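Local atomic coordinates of HicA3 Toxin (Yersinia pestis, PDB entry 4P78), a protein that is the toxin of a HicA-HicB toxin-antitoxin pair and, as in other HicA proteins, probably cleaves mRNA until its HicB antitoxin binds and neutralises it. Residues Met1-Ala13 with Pro43-Arg55. Residues are numbered along the deposited sequence; the frame is centred on the assembly and turned at random.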
loop_
_atom_site.group_PDB
_atom_site.type_symbol
_atom_site.label_atom_id
_atom_site.label_comp_id
_atom_site.label_asym_id
_atom_site.label_seq_id
_atom_site.Cartn_x
_atom_site.Cartn_y
_atom_site.Cartn_z
ATOM N N MET C 1 -14.054 -19.112 7.504
ATOM C CA MET C 1 -14.815 -19.474 6.314
ATOM C C MET C 1 -13.913 -19.664 5.093
ATOM O O MET C 1 -12.953 -18.912 4.902
ATOM C CB MET C 1 -15.876 -18.416 6.017
ATOM C CG MET C 1 -16.792 -18.779 4.863
ATOM S SD MET C 1 -18.025 -17.517 4.547
ATOM C CE MET C 1 -18.614 -17.182 6.209
ATOM N N GLU C 2 -14.229 -20.673 4.277
ATOM C CA GLU C 2 -13.499 -20.944 3.042
ATOM C C GLU C 2 -14.233 -20.401 1.830
ATOM O O GLU C 2 -15.404 -20.046 1.922
ATOM C CB GLU C 2 -13.291 -22.443 2.841
ATOM C CG GLU C 2 -12.700 -23.187 4.003
ATOM C CD GLU C 2 -12.654 -24.677 3.728
ATOM O OE1 GLU C 2 -13.656 -25.216 3.197
ATOM O OE2 GLU C 2 -11.610 -25.300 4.022
ATOM N N SER C 3 -13.538 -20.381 0.692
ATOM C CA SER C 3 -14.100 -19.916 -0.569
ATOM C C SER C 3 -15.406 -20.614 -0.886
ATOM O O SER C 3 -16.380 -19.971 -1.296
ATOM C CB SER C 3 -13.116 -20.140 -1.718
ATOM O OG SER C 3 -12.052 -19.214 -1.665
ATOM N N GLY C 4 -15.421 -21.926 -0.672
ATOM C CA GLY C 4 -16.564 -22.757 -0.998
ATOM C C GLY C 4 -17.801 -22.380 -0.224
ATOM O O GLY C 4 -18.890 -22.299 -0.797
ATOM N N GLU C 5 -17.648 -22.141 1.074
ATOM C CA GLU C 5 -18.791 -21.735 1.883
ATOM C C GLU C 5 -19.293 -20.327 1.499
ATOM O O GLU C 5 -20.503 -20.076 1.502
ATOM C CB GLU C 5 -18.458 -21.773 3.372
ATOM C CG GLU C 5 -19.688 -21.530 4.238
ATOM C CD GLU C 5 -19.369 -21.405 5.711
ATOM O OE1 GLU C 5 -18.342 -21.965 6.154
ATOM O OE2 GLU C 5 -20.155 -20.745 6.428
ATOM N N LEU C 6 -18.375 -19.422 1.159
ATOM C CA LEU C 6 -18.760 -18.073 0.727
ATOM C C LEU C 6 -19.581 -18.126 -0.562
ATOM O O LEU C 6 -20.615 -17.474 -0.675
ATOM C CB LEU C 6 -17.518 -17.183 0.527
ATOM C CG LEU C 6 -17.777 -15.805 -0.111
ATOM C CD1 LEU C 6 -18.879 -15.060 0.627
ATOM C CD2 LEU C 6 -16.484 -14.966 -0.149
ATOM N N ILE C 7 -19.110 -18.910 -1.527
ATOM C CA ILE C 7 -19.828 -19.122 -2.787
ATOM C C ILE C 7 -21.245 -19.673 -2.547
ATOM O O ILE C 7 -22.218 -19.210 -3.151
ATOM C CB ILE C 7 -19.036 -20.079 -3.719
ATOM C CG1 ILE C 7 -17.738 -19.411 -4.195
ATOM C CG2 ILE C 7 -19.892 -20.533 -4.903
ATOM C CD1 ILE C 7 -16.904 -20.275 -5.124
ATOM N N LYS C 8 -21.377 -20.637 -1.642
ATOM C CA LYS C 8 -22.710 -21.166 -1.346
ATOM C C LYS C 8 -23.581 -20.139 -0.604
ATOM O O LYS C 8 -24.781 -20.073 -0.835
ATOM C CB LYS C 8 -22.588 -22.484 -0.583
ATOM C CG LYS C 8 -21.881 -23.565 -1.438
ATOM C CD LYS C 8 -21.093 -24.591 -0.611
ATOM C CE LYS C 8 -20.120 -25.372 -1.497
ATOM N NZ LYS C 8 -19.033 -26.048 -0.716
ATOM N N ARG C 9 -22.980 -19.283 0.222
ATOM C CA ARG C 9 -23.752 -18.184 0.803
ATOM C C ARG C 9 -24.186 -17.177 -0.263
ATOM O O ARG C 9 -25.273 -16.598 -0.172
ATOM C CB ARG C 9 -22.959 -17.490 1.908
ATOM C CG ARG C 9 -22.877 -18.324 3.177
ATOM C CD ARG C 9 -21.926 -17.721 4.181
ATOM N NE ARG C 9 -21.773 -18.579 5.350
ATOM C CZ ARG C 9 -22.611 -18.582 6.376
ATOM N NH1 ARG C 9 -23.660 -17.767 6.375
ATOM N NH2 ARG C 9 -22.404 -19.396 7.401
ATOM N N LEU C 10 -23.357 -16.983 -1.287
ATOM C CA LEU C 10 -23.718 -16.093 -2.393
ATOM C C LEU C 10 -24.854 -16.699 -3.235
ATOM O O LEU C 10 -25.746 -15.985 -3.710
ATOM C CB LEU C 10 -22.492 -15.791 -3.261
ATOM C CG LEU C 10 -21.477 -14.810 -2.643
ATOM C CD1 LEU C 10 -20.124 -14.869 -3.326
ATOM C CD2 LEU C 10 -22.020 -13.393 -2.727
ATOM N N GLU C 11 -24.827 -18.017 -3.403
ATOM C CA GLU C 11 -25.886 -18.712 -4.125
ATOM C C GLU C 11 -27.199 -18.622 -3.361
ATOM O O GLU C 11 -28.256 -18.444 -3.963
ATOM C CB GLU C 11 -25.513 -20.174 -4.372
ATOM C CG GLU C 11 -24.437 -20.356 -5.426
ATOM C CD GLU C 11 -24.057 -21.813 -5.597
ATOM O OE1 GLU C 11 -24.030 -22.530 -4.574
ATOM O OE2 GLU C 11 -23.803 -22.241 -6.746
ATOM N N ASP C 12 -27.129 -18.740 -2.041
ATOM C CA ASP C 12 -28.301 -18.558 -1.191
ATOM C C ASP C 12 -28.918 -17.168 -1.380
ATOM O O ASP C 12 -30.113 -16.984 -1.185
ATOM C CB ASP C 12 -27.939 -18.768 0.280
ATOM C CG ASP C 12 -27.629 -20.229 0.611
ATOM O OD1 ASP C 12 -28.022 -21.126 -0.176
ATOM O OD2 ASP C 12 -26.992 -20.475 1.664
ATOM N N ALA C 13 -28.099 -16.192 -1.763
ATOM C CA ALA C 13 -28.587 -14.832 -1.948
ATOM C C ALA C 13 -28.961 -14.562 -3.401
ATOM O O ALA C 13 -29.181 -13.406 -3.785
ATOM C CB ALA C 13 -27.546 -13.817 -1.469
ATOM N N PRO C 43 -11.323 -14.357 -5.182
ATOM C CA PRO C 43 -10.127 -15.209 -5.181
ATOM C C PRO C 43 -10.513 -16.647 -4.823
ATOM O O PRO C 43 -11.378 -16.840 -3.972
ATOM C CB PRO C 43 -9.245 -14.597 -4.089
ATOM C CG PRO C 43 -10.214 -13.951 -3.145
ATOM C CD PRO C 43 -11.378 -13.465 -4.007
ATOM N N TYR C 44 -9.883 -17.639 -5.439
ATOM C CA TYR C 44 -10.271 -19.025 -5.173
ATOM C C TYR C 44 -9.115 -19.968 -5.511
ATOM O O TYR C 44 -8.413 -19.765 -6.503
ATOM C CB TYR C 44 -11.556 -19.368 -5.970
ATOM C CG TYR C 44 -11.864 -20.851 -6.134
ATOM C CD1 TYR C 44 -12.701 -21.517 -5.245
ATOM C CD2 TYR C 44 -11.319 -21.573 -7.186
ATOM C CE1 TYR C 44 -12.975 -22.863 -5.396
ATOM C CE2 TYR C 44 -11.583 -22.915 -7.347
ATOM C CZ TYR C 44 -12.406 -23.554 -6.454
ATOM O OH TYR C 44 -12.649 -24.884 -6.631
ATOM N N PRO C 45 -8.899 -20.996 -4.679
ATOM C CA PRO C 45 -9.602 -21.288 -3.426
ATOM C C PRO C 45 -8.868 -20.733 -2.200
ATOM O O PRO C 45 -7.640 -20.666 -2.202
ATOM C CB PRO C 45 -9.622 -22.814 -3.406
ATOM C CG PRO C 45 -8.293 -23.186 -4.059
ATOM C CD PRO C 45 -7.991 -22.095 -5.065
ATOM N N ARG C 46 -9.607 -20.338 -1.170
ATOM C CA ARG C 46 -9.004 -19.789 0.040
ATOM C C ARG C 46 -9.485 -20.579 1.250
ATOM O O ARG C 46 -10.665 -20.915 1.336
ATOM C CB ARG C 46 -9.367 -18.303 0.212
ATOM C CG ARG C 46 -9.122 -17.440 -1.011
ATOM C CD ARG C 46 -7.663 -17.511 -1.439
ATOM N NE ARG C 46 -6.771 -16.955 -0.429
ATOM C CZ ARG C 46 -5.446 -17.016 -0.494
ATOM N NH1 ARG C 46 -4.857 -17.626 -1.513
ATOM N NH2 ARG C 46 -4.711 -16.474 0.464
ATOM N N LYS C 47 -8.586 -20.850 2.194
ATOM C CA LYS C 47 -8.947 -21.592 3.403
ATOM C C LYS C 47 -9.503 -20.678 4.492
ATOM O O LYS C 47 -10.085 -21.141 5.470
ATOM C CB LYS C 47 -7.734 -22.350 3.952
ATOM C CG LYS C 47 -7.054 -23.262 2.945
ATOM C CD LYS C 47 -5.611 -22.818 2.719
ATOM C CE LYS C 47 -4.677 -23.995 2.455
ATOM N NZ LYS C 47 -3.313 -23.529 2.039
ATOM N N ASP C 48 -9.300 -19.378 4.328
ATOM C CA ASP C 48 -9.719 -18.398 5.324
ATOM C C ASP C 48 -10.012 -17.089 4.616
ATOM O O ASP C 48 -9.343 -16.736 3.645
ATOM C CB ASP C 48 -8.637 -18.193 6.400
ATOM C CG ASP C 48 -9.122 -17.328 7.564
ATOM O OD1 ASP C 48 -10.209 -17.607 8.115
ATOM O OD2 ASP C 48 -8.424 -16.359 7.931
ATOM N N ILE C 49 -11.017 -16.374 5.104
ATOM C CA ILE C 49 -11.451 -15.125 4.498
ATOM C C ILE C 49 -11.656 -14.107 5.607
ATOM O O ILE C 49 -12.197 -14.441 6.654
ATOM C CB ILE C 49 -12.739 -15.328 3.688
ATOM C CG1 ILE C 49 -12.483 -16.308 2.543
ATOM C CG2 ILE C 49 -13.268 -13.997 3.147
ATOM C CD1 ILE C 49 -13.741 -16.786 1.884
ATOM N N SER C 50 -11.206 -12.873 5.401
ATOM C CA SER C 50 -11.247 -11.897 6.490
ATOM C C SER C 50 -12.675 -11.438 6.775
ATOM O O SER C 50 -13.527 -11.418 5.883
ATOM C CB SER C 50 -10.369 -10.683 6.172
ATOM O OG SER C 50 -10.947 -9.888 5.143
ATOM N N LYS C 51 -12.920 -11.069 8.026
ATOM C CA LYS C 51 -14.146 -10.382 8.388
ATOM C C LYS C 51 -14.322 -9.105 7.547
ATOM O O LYS C 51 -15.434 -8.755 7.160
ATOM C CB LYS C 51 -14.151 -10.042 9.883
ATOM C CG LYS C 51 -15.551 -9.724 10.393
ATOM C CD LYS C 51 -16.497 -10.874 10.030
ATOM C CE LYS C 51 -17.938 -10.628 10.449
ATOM N NZ LYS C 51 -18.697 -11.923 10.393
ATOM N N GLY C 52 -13.219 -8.409 7.272
ATOM C CA GLY C 52 -13.259 -7.238 6.403
ATOM C C GLY C 52 -13.890 -7.555 5.053
ATOM O O GLY C 52 -14.826 -6.867 4.618
ATOM N N LEU C 53 -13.400 -8.606 4.398
ATOM C CA LEU C 53 -13.938 -8.991 3.102
ATOM C C LEU C 53 -15.405 -9.393 3.232
ATOM O O LEU C 53 -16.245 -8.936 2.459
ATOM C CB LEU C 53 -13.125 -10.132 2.481
ATOM C CG LEU C 53 -13.446 -10.417 1.006
ATOM C CD1 LEU C 53 -12.187 -10.905 0.252
ATOM C CD2 LEU C 53 -14.570 -11.439 0.866
ATOM N N LEU C 54 -15.708 -10.247 4.207
ATOM C CA LEU C 54 -17.081 -10.721 4.394
ATOM C C LEU C 54 -18.065 -9.567 4.590
ATOM O O LEU C 54 -19.155 -9.581 4.008
ATOM C CB LEU C 54 -17.168 -11.686 5.584
ATOM C CG LEU C 54 -16.472 -13.031 5.387
ATOM C CD1 LEU C 54 -16.587 -13.880 6.636
ATOM C CD2 LEU C 54 -17.065 -13.758 4.189
ATOM N N ARG C 55 -17.679 -8.569 5.390
ATOM C CA ARG C 55 -18.539 -7.407 5.645
ATOM C C ARG C 55 -18.872 -6.681 4.346
ATOM O O ARG C 55 -19.981 -6.186 4.163
ATOM C CB ARG C 55 -17.864 -6.439 6.631
ATOM C CG ARG C 55 -18.037 -6.792 8.111
ATOM C CD ARG C 55 -19.273 -6.129 8.683
ATOM N NE ARG C 55 -19.381 -6.282 10.133
ATOM C CZ ARG C 55 -18.797 -5.476 11.021
ATOM N NH1 ARG C 55 -18.047 -4.460 10.616
ATOM N NH2 ARG C 55 -18.958 -5.690 12.321
HETATM O O HOH W 1 -13.616 -16.222 8.085
#
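Ser3 and Arg46 exchange two hydrogen bonds that tie the first turn of helix 3-12 to the connection between strand 36-44 and helix 51-61, in the alpha-beta-beta-beta-alpha fold of the HicA toxin. Ser3 N donates a hydrogen bond to Arg46 O at 3.0 Å, while Arg46 N reaches back to Ser3 OG at 2.7 Å with a more bent geometry (135°). Chi1 of -74° sets OG beside its own backbone N, which lets the N-H and the hydroxyl face the same Arg46 backbone; a weak bond from OG to Pro43 O extends into strand 36-44. Ser3 CB abuts the edge of the Tyr44 ring at CD1. Next along the connection, Ile49 CD1 lies 3.6 Å from Glu2 C and also meets Leu6 CD2, the two side chains crossing at about a right angle. Leu6 CD2 continues to Leu53 CD2, and Leu6 also packs on Leu42 of strand 36-44 and on Ile63. Met1 SD rests 3.9 Å from Leu54 CD2. Ser50 caps helix 51-61, its OG accepting from Leu53 N and also bonding Asp15 of the HicB3 antitoxin chain. A water bridges the N-terminus to the connection, accepting from Met1 N and donating to Ile49 O at 2.7 Å.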